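Local coordinates for translocator protein bipD (Burkholderia pseudomallei, PDB 3NFT), which is required for invasion of epithelial cells and survival inside host cells, and probably regulates secretion of the effectors BipB and BipC by the type III secretion system, at residues Ile51-Ser56 and Leu75-Asp80; Ala55-Pro60 and Gly256-Ile261; Asp80-Val85 and Tyr150-Ala155. All coordinates share one frame; numbering follows the deposited sequence. Where two conformers were deposited one is given.

Interaction 1: Ile51-Ser56 and Leu75-Asp80; sequences IDEFAS and LTVFDD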
# COMPACT_ATOMS: atom_id res chain seq x y z
N ILE A 51 22.27 9.65 26.77
CA ILE A 51 21.42 9.69 27.95
C ILE A 51 22.22 9.48 29.25
O ILE A 51 22.07 10.21 30.22
CB ILE A 51 20.26 8.69 27.86
CG1 ILE A 51 19.32 9.08 26.74
CG2 ILE A 51 19.54 8.60 29.21
CD1 ILE A 51 18.27 8.04 26.37
N ASP A 52 23.12 8.50 29.24
CA ASP A 52 23.97 8.30 30.39
C ASP A 52 24.89 9.48 30.69
O ASP A 52 25.11 9.82 31.84
CB ASP A 52 24.84 7.05 30.25
CG ASP A 52 24.04 5.74 30.35
OD1 ASP A 52 22.86 5.72 30.76
OD2 ASP A 52 24.58 4.74 29.90
N GLU A 53 25.39 10.13 29.63
CA GLU A 53 26.23 11.31 29.81
C GLU A 53 25.45 12.43 30.47
O GLU A 53 25.93 13.07 31.41
CB GLU A 53 26.80 11.79 28.49
CG GLU A 53 27.90 12.81 28.64
CD GLU A 53 29.18 12.28 29.26
OE1 GLU A 53 29.37 11.03 29.22
OE2 GLU A 53 29.98 13.06 29.82
N PHE A 54 24.24 12.65 29.98
CA PHE A 54 23.36 13.67 30.55
C PHE A 54 23.05 13.37 32.00
O PHE A 54 23.07 14.24 32.88
CB PHE A 54 22.09 13.72 29.71
CG PHE A 54 21.16 14.87 30.03
CD1 PHE A 54 21.22 16.05 29.27
CD2 PHE A 54 20.21 14.76 31.02
CE1 PHE A 54 20.35 17.08 29.52
CE2 PHE A 54 19.35 15.83 31.29
CZ PHE A 54 19.43 16.99 30.50
N ALA A 55 22.72 12.12 32.27
CA ALA A 55 22.39 11.70 33.62
C ALA A 55 23.54 11.92 34.59
O ALA A 55 23.33 12.23 35.78
CB ALA A 55 22.00 10.19 33.63
N SER A 56 24.77 11.74 34.09
CA SER A 56 25.97 11.86 34.91
C SER A 56 26.32 13.29 35.31
O SER A 56 27.09 13.52 36.23
CB SER A 56 27.16 11.20 34.21
OG SER A 56 27.73 12.04 33.24
N LEU A 75 30.39 16.50 25.54
CA LEU A 75 29.31 16.71 24.56
C LEU A 75 29.49 15.88 23.28
O LEU A 75 28.55 15.73 22.49
CB LEU A 75 29.17 18.20 24.22
CG LEU A 75 28.90 19.12 25.39
CD1 LEU A 75 29.01 20.59 24.92
CD2 LEU A 75 27.52 18.83 26.00
N THR A 76 30.71 15.39 23.04
CA THR A 76 30.94 14.60 21.84
C THR A 76 30.11 13.32 21.82
O THR A 76 29.89 12.76 20.74
CB THR A 76 32.42 14.23 21.65
OG1 THR A 76 32.82 13.21 22.59
CG2 THR A 76 33.32 15.49 21.80
N VAL A 77 29.70 12.81 22.99
CA VAL A 77 28.83 11.65 23.01
C VAL A 77 27.51 11.93 22.29
O VAL A 77 26.91 11.09 21.63
CB VAL A 77 28.59 11.22 24.48
CG1 VAL A 77 27.76 9.95 24.57
CG2 VAL A 77 29.96 11.05 25.22
N PHE A 78 27.03 13.15 22.43
CA PHE A 78 25.83 13.54 21.75
C PHE A 78 26.04 13.67 20.24
O PHE A 78 25.15 13.31 19.46
CB PHE A 78 25.31 14.89 22.31
CG PHE A 78 24.97 14.87 23.78
CD1 PHE A 78 25.99 14.96 24.74
CD2 PHE A 78 23.65 14.70 24.24
CE1 PHE A 78 25.72 14.91 26.09
CE2 PHE A 78 23.38 14.67 25.60
CZ PHE A 78 24.41 14.77 26.53
N ASP A 79 27.19 14.21 19.83
CA ASP A 79 27.57 14.23 18.43
C ASP A 79 27.59 12.84 17.83
O ASP A 79 27.06 12.61 16.76
CB ASP A 79 28.92 14.90 18.22
CG ASP A 79 28.96 16.33 18.71
OD1 ASP A 79 28.07 17.14 18.30
OD2 ASP A 79 29.88 16.65 19.52
N ASP A 80 28.17 11.89 18.56
CA ASP A 80 28.27 10.52 18.07
C ASP A 80 26.86 9.98 17.83
O ASP A 80 26.61 9.27 16.87
CB ASP A 80 28.94 9.62 19.12
CG ASP A 80 30.45 9.86 19.32
OD1 ASP A 80 31.10 10.43 18.45
OD2 ASP A 80 30.98 9.40 20.37
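F78 and E53 bury most of the surface in this contact between the C-terminal end of helix 41-56 and the first turn of helix 76-103. The two short segments run nearly antiparallel, at 159°, with axes 9.7 Å apart, a helical hairpin whose chain reversal is the small two-stranded sheet 61-63/66-68. F78 reaches across with the far end of its ring: CE1 lies 4.0 Å from E53 CG, and CZ sits 4.1 Å from F54 CB, at the edge of the F54 ring. With CG set beside its own backbone N (chi1 -60°), the F78 ring extends toward helix 41-56. E53 supplies only its aliphatic part to this ring. Its chain bends at chi2 (67°), bringing OE1 to 4.0 Å from V77 CG2; the carboxylate and ring planes are nearly perpendicular. The other oxygen, OE2, accepts a hydrogen bond from the backbone N of N74 and forms a salt bridge with R71. E53 thus works in two ways, its CB and CG touching the end of the F78 ring at CE1 while its charged end is tied to the connection leading into helix 76-103; the helices themselves meet mainly through apolar contact, with no hydrogen bond between the two segments.

Interaction 2: Ala55-Pro60 and Gly256-Ile261; sequences ASLRLP and GQKDNI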
# COMPACT_ATOMS: atom_id res chain seq x y z
N ALA A 55 22.72 12.12 32.27
CA ALA A 55 22.39 11.70 33.62
C ALA A 55 23.54 11.92 34.59
O ALA A 55 23.33 12.23 35.78
CB ALA A 55 22.00 10.19 33.63
N SER A 56 24.77 11.74 34.09
CA SER A 56 25.97 11.86 34.91
C SER A 56 26.32 13.29 35.31
O SER A 56 27.09 13.52 36.23
CB SER A 56 27.16 11.20 34.21
OG SER A 56 27.73 12.04 33.24
N LEU A 57 25.78 14.27 34.58
CA LEU A 57 26.07 15.65 34.91
C LEU A 57 25.61 15.97 36.34
O LEU A 57 24.53 15.54 36.75
CB LEU A 57 25.44 16.57 33.86
CG LEU A 57 25.91 18.01 33.86
CD1 LEU A 57 25.99 18.54 32.48
CD2 LEU A 57 24.95 18.82 34.74
N ARG A 58 26.45 16.67 37.09
CA ARG A 58 26.15 17.09 38.44
C ARG A 58 26.70 18.43 38.74
O ARG A 58 27.83 18.74 38.37
CB ARG A 58 26.80 16.13 39.43
CG ARG A 58 26.14 14.86 39.42
CD ARG A 58 26.54 14.13 40.58
NE ARG A 58 25.82 12.90 40.68
CZ ARG A 58 26.03 12.05 41.68
NH1 ARG A 58 26.88 12.38 42.65
NH2 ARG A 58 25.34 10.93 41.74
N LEU A 59 25.89 19.25 39.42
CA LEU A 59 26.35 20.54 39.86
C LEU A 59 27.28 20.40 41.07
O LEU A 59 27.26 19.38 41.75
CB LEU A 59 25.16 21.46 40.21
CG LEU A 59 24.21 21.79 39.05
CD1 LEU A 59 23.26 22.94 39.41
CD2 LEU A 59 24.87 22.11 37.74
N PRO A 60 28.09 21.44 41.36
CA PRO A 60 28.87 21.44 42.58
C PRO A 60 27.98 21.29 43.82
O PRO A 60 26.78 21.52 43.76
CB PRO A 60 29.57 22.80 42.55
CG PRO A 60 29.42 23.32 41.17
CD PRO A 60 28.25 22.68 40.59
N GLY A 256 15.35 18.36 39.41
CA GLY A 256 14.04 17.88 39.05
C GLY A 256 13.69 18.23 37.61
O GLY A 256 13.21 17.39 36.85
N GLN A 257 13.97 19.47 37.20
CA GLN A 257 13.71 19.89 35.82
C GLN A 257 14.65 19.17 34.83
O GLN A 257 14.22 18.72 33.79
CB GLN A 257 13.87 21.39 35.71
CG GLN A 257 12.86 22.16 36.54
CD GLN A 257 11.39 21.86 36.18
OE1 GLN A 257 11.03 21.67 35.01
NE2 GLN A 257 10.53 21.82 37.22
N LYS A 258 15.93 19.08 35.20
CA LYS A 258 16.90 18.36 34.42
C LYS A 258 16.42 16.92 34.19
O LYS A 258 16.42 16.43 33.07
CB LYS A 258 18.26 18.39 35.15
CG LYS A 258 19.33 17.47 34.57
CD LYS A 258 20.57 17.37 35.43
CE LYS A 258 21.63 16.44 34.81
NZ LYS A 258 21.48 15.01 35.28
N ASP A 259 15.98 16.26 35.26
CA ASP A 259 15.54 14.88 35.14
C ASP A 259 14.27 14.75 34.28
O ASP A 259 14.06 13.72 33.60
CB ASP A 259 15.30 14.22 36.50
CG ASP A 259 16.58 13.99 37.31
OD1 ASP A 259 17.68 14.12 36.75
OD2 ASP A 259 16.48 13.62 38.51
N ASN A 260 13.41 15.77 34.31
CA ASN A 260 12.25 15.77 33.43
C ASN A 260 12.70 15.78 31.95
O ASN A 260 12.12 15.07 31.11
CB ASN A 260 11.37 16.98 33.75
CG ASN A 260 9.93 16.85 33.26
OD1 ASN A 260 9.58 16.05 32.34
ND2 ASN A 260 9.08 17.66 33.86
N ILE A 261 13.67 16.63 31.63
CA ILE A 261 14.19 16.70 30.26
C ILE A 261 14.80 15.35 29.87
O ILE A 261 14.52 14.86 28.79
CB ILE A 261 15.20 17.83 30.06
CG1 ILE A 261 14.51 19.20 30.29
CG2 ILE A 261 15.87 17.73 28.66
CD1 ILE A 261 15.52 20.37 30.24
O HOH W 1 22.14 15.76 38.26
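K258 extends from helix 244-295 to the end of helix 41-56, where its ammonium group meets the backbone carbonyls of A55 and L57. CG stands anti to the backbone N (chi1 170°) and the chain stays extended as far as CE; the last torsion, at -91°, then swings NZ out of that line and among the carbonyl oxygens. The direct hydrogen bonds across the two segments are long and weak: K258 NZ lies 3.4 Å from A55 O and likewise 3.4 Å from L57 O. The stronger protein partner is F54 O, one residue before the segment. A water also takes part. It accepts from K258 NZ at 3.1 Å and donates to L57 O at 2.8 Å, so L57 O is served both by the weak direct bond and by the shorter bridge. F54 O and A55 O belong to the last turn of the helix, where carbonyls run out of amide donors further along the chain, and the lysine makes use of them. Next to the ammonium group the lysine chain packs on L57: L57 CB touches K258 CE at 3.9 Å, and the leucine side chain continues toward M158 and S159 of helix 121-160, while M158 also touches K258. The lysine therefore joins the C-terminal end of helix 41-56 to helix 244-295, in a part predicted to be coiled coil. A largely buried ammonium group surrounded by three carbonyl oxygens and a water is probably kept protonated, since the partial negative charge at the helix C-terminus would stabilise it; its hydrogen bonds here go to main-chain carbonyls and a water, and the nearby D259 carboxylate may add to the stabilisation.

Interaction 3: Asp80-Val85 and Tyr150-Ala155; sequences DARVAV and YFQSVA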
# COMPACT_ATOMS: atom_id res chain seq x y z
N ASP A 80 28.17 11.89 18.56
CA ASP A 80 28.27 10.52 18.07
C ASP A 80 26.86 9.98 17.83
O ASP A 80 26.61 9.27 16.87
CB ASP A 80 28.94 9.62 19.12
CG ASP A 80 30.45 9.86 19.32
OD1 ASP A 80 31.10 10.43 18.45
OD2 ASP A 80 30.98 9.40 20.37
N ALA A 81 25.92 10.29 18.74
CA ALA A 81 24.54 9.81 18.57
C ALA A 81 23.88 10.44 17.33
O ALA A 81 23.22 9.77 16.57
CB ALA A 81 23.71 10.07 19.79
N ARG A 82 24.05 11.75 17.17
CA ARG A 82 23.47 12.42 16.01
C ARG A 82 24.02 11.84 14.71
O ARG A 82 23.27 11.60 13.75
CB ARG A 82 23.76 13.91 16.10
CG ARG A 82 22.97 14.55 17.24
CD ARG A 82 23.46 15.97 17.54
NE ARG A 82 23.40 16.77 16.33
CZ ARG A 82 24.09 17.87 16.09
NH1 ARG A 82 24.92 18.37 17.00
NH2 ARG A 82 23.91 18.50 14.94
N VAL A 83 25.33 11.60 14.66
CA VAL A 83 25.96 11.01 13.48
C VAL A 83 25.41 9.60 13.18
O VAL A 83 25.10 9.26 12.01
CB VAL A 83 27.49 10.95 13.65
CG1 VAL A 83 28.11 10.07 12.58
CG2 VAL A 83 28.06 12.37 13.62
N ALA A 84 25.22 8.81 14.23
CA ALA A 84 24.74 7.46 14.07
C ALA A 84 23.28 7.44 13.61
O ALA A 84 22.90 6.60 12.80
CB ALA A 84 24.92 6.67 15.35
N VAL A 85 22.46 8.38 14.09
CA VAL A 85 21.07 8.42 13.71
C VAL A 85 20.97 8.78 12.22
O VAL A 85 20.21 8.17 11.47
CB VAL A 85 20.29 9.43 14.55
CG1 VAL A 85 18.95 9.69 13.95
CG2 VAL A 85 20.14 8.92 16.02
N TYR A 150 18.97 19.57 20.98
CA TYR A 150 18.41 20.19 22.18
C TYR A 150 19.00 19.63 23.46
O TYR A 150 19.45 20.34 24.34
CB TYR A 150 16.91 20.02 22.17
CG TYR A 150 16.18 20.13 23.50
CD1 TYR A 150 16.18 21.31 24.25
CD2 TYR A 150 15.42 19.08 23.97
CE1 TYR A 150 15.47 21.40 25.41
CE2 TYR A 150 14.70 19.17 25.15
CZ TYR A 150 14.73 20.34 25.88
OH TYR A 150 13.99 20.43 27.03
N PHE A 151 19.00 18.30 23.52
CA PHE A 151 19.47 17.55 24.70
C PHE A 151 20.93 17.92 24.95
O PHE A 151 21.31 18.17 26.08
CB PHE A 151 19.28 16.06 24.40
CG PHE A 151 19.37 15.13 25.58
CD1 PHE A 151 18.73 15.38 26.78
CD2 PHE A 151 20.03 13.90 25.41
CE1 PHE A 151 18.75 14.46 27.83
CE2 PHE A 151 20.03 12.97 26.44
CZ PHE A 151 19.41 13.25 27.64
N GLN A 152 21.72 17.96 23.87
CA GLN A 152 23.11 18.38 23.88
C GLN A 152 23.28 19.79 24.38
O GLN A 152 24.17 20.07 25.18
CB GLN A 152 23.74 18.19 22.50
CG GLN A 152 25.23 18.46 22.37
CD GLN A 152 25.75 18.09 20.98
OE1 GLN A 152 24.98 17.81 20.07
NE2 GLN A 152 27.05 18.06 20.82
N SER A 153 22.42 20.69 23.91
CA SER A 153 22.56 22.09 24.28
C SER A 153 22.23 22.30 25.77
O SER A 153 22.81 23.16 26.42
CB SER A 153 21.67 22.98 23.39
OG SER A 153 20.30 22.81 23.68
N VAL A 154 21.33 21.47 26.31
CA VAL A 154 21.01 21.50 27.74
C VAL A 154 22.20 20.97 28.54
O VAL A 154 22.63 21.55 29.51
CB VAL A 154 19.71 20.76 28.06
CG1 VAL A 154 19.46 20.69 29.56
CG2 VAL A 154 18.50 21.39 27.34
N ALA A 155 22.80 19.88 28.07
CA ALA A 155 24.03 19.40 28.70
C ALA A 155 25.15 20.42 28.69
O ALA A 155 25.89 20.56 29.67
CB ALA A 155 24.47 18.08 28.06
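R82 and Q152 make the whole contact between these two segments, a single polar bridge from helix 76-103 to helix 121-160. R82 NH1 donates to Q152 OE1 at 3.1 Å with an N-H...O angle of 154°. The oxygen lies at the edge of the guanidinium, and the donor is tilted 26° from the plane of the amide carbonyl. The close part is gathered round that oxygen, which also rests 3.5 Å from R82 CD. Q152 arrives fully extended, whereas R82 bends at chi3 (55°), and the two side chains cross at about a right angle. Q152 is buried, and both ends of its amide are engaged: NE2 donates to D79 OD1, one turn before R82, which probably helps fix the amide rotation and present OE1 to the arginine. Beyond this bond the contact is sparse, with the CA atoms of R82 and Q152 9.9 Å apart and only 69 Å² buried in all. R82, partly exposed, forms its more open side, yet a salt bridge from NH2 to E145 gives the guanidinium a second hold; the ion pair of NH1 with D79 is long and weak. Next to this bridge the interior is apolar: F151 stacks on F54 of helix 41-56 and meets the F78 ring at a steep angle, and V85 touches V144 of helix 121-160 and Y272 of helix 244-295, placing helix 76-103 against both.

Interactions 1 and 2 both use the end of helix 41-56, and interactions 1 and 3 both use the start of helix 76-103. Interaction 1 closes the N-terminal hairpin, while interactions 2 and 3 join it to the two long helices of the predicted coiled coil. These helices also meet each other here, as I261 of interaction 2 packs against segment 150-155 of interaction 3. Interaction 1 is the mainly apolar one, half buried; interaction 2 is the most enclosed yet relies on a charge answered by main-chain carbonyls; interaction 3, smallest in area, is a side-chain bridge with one partner buried and the other nearer the surface. The hairpin's attachment is consistent with the intramolecular chaperone role of the N-terminal domain.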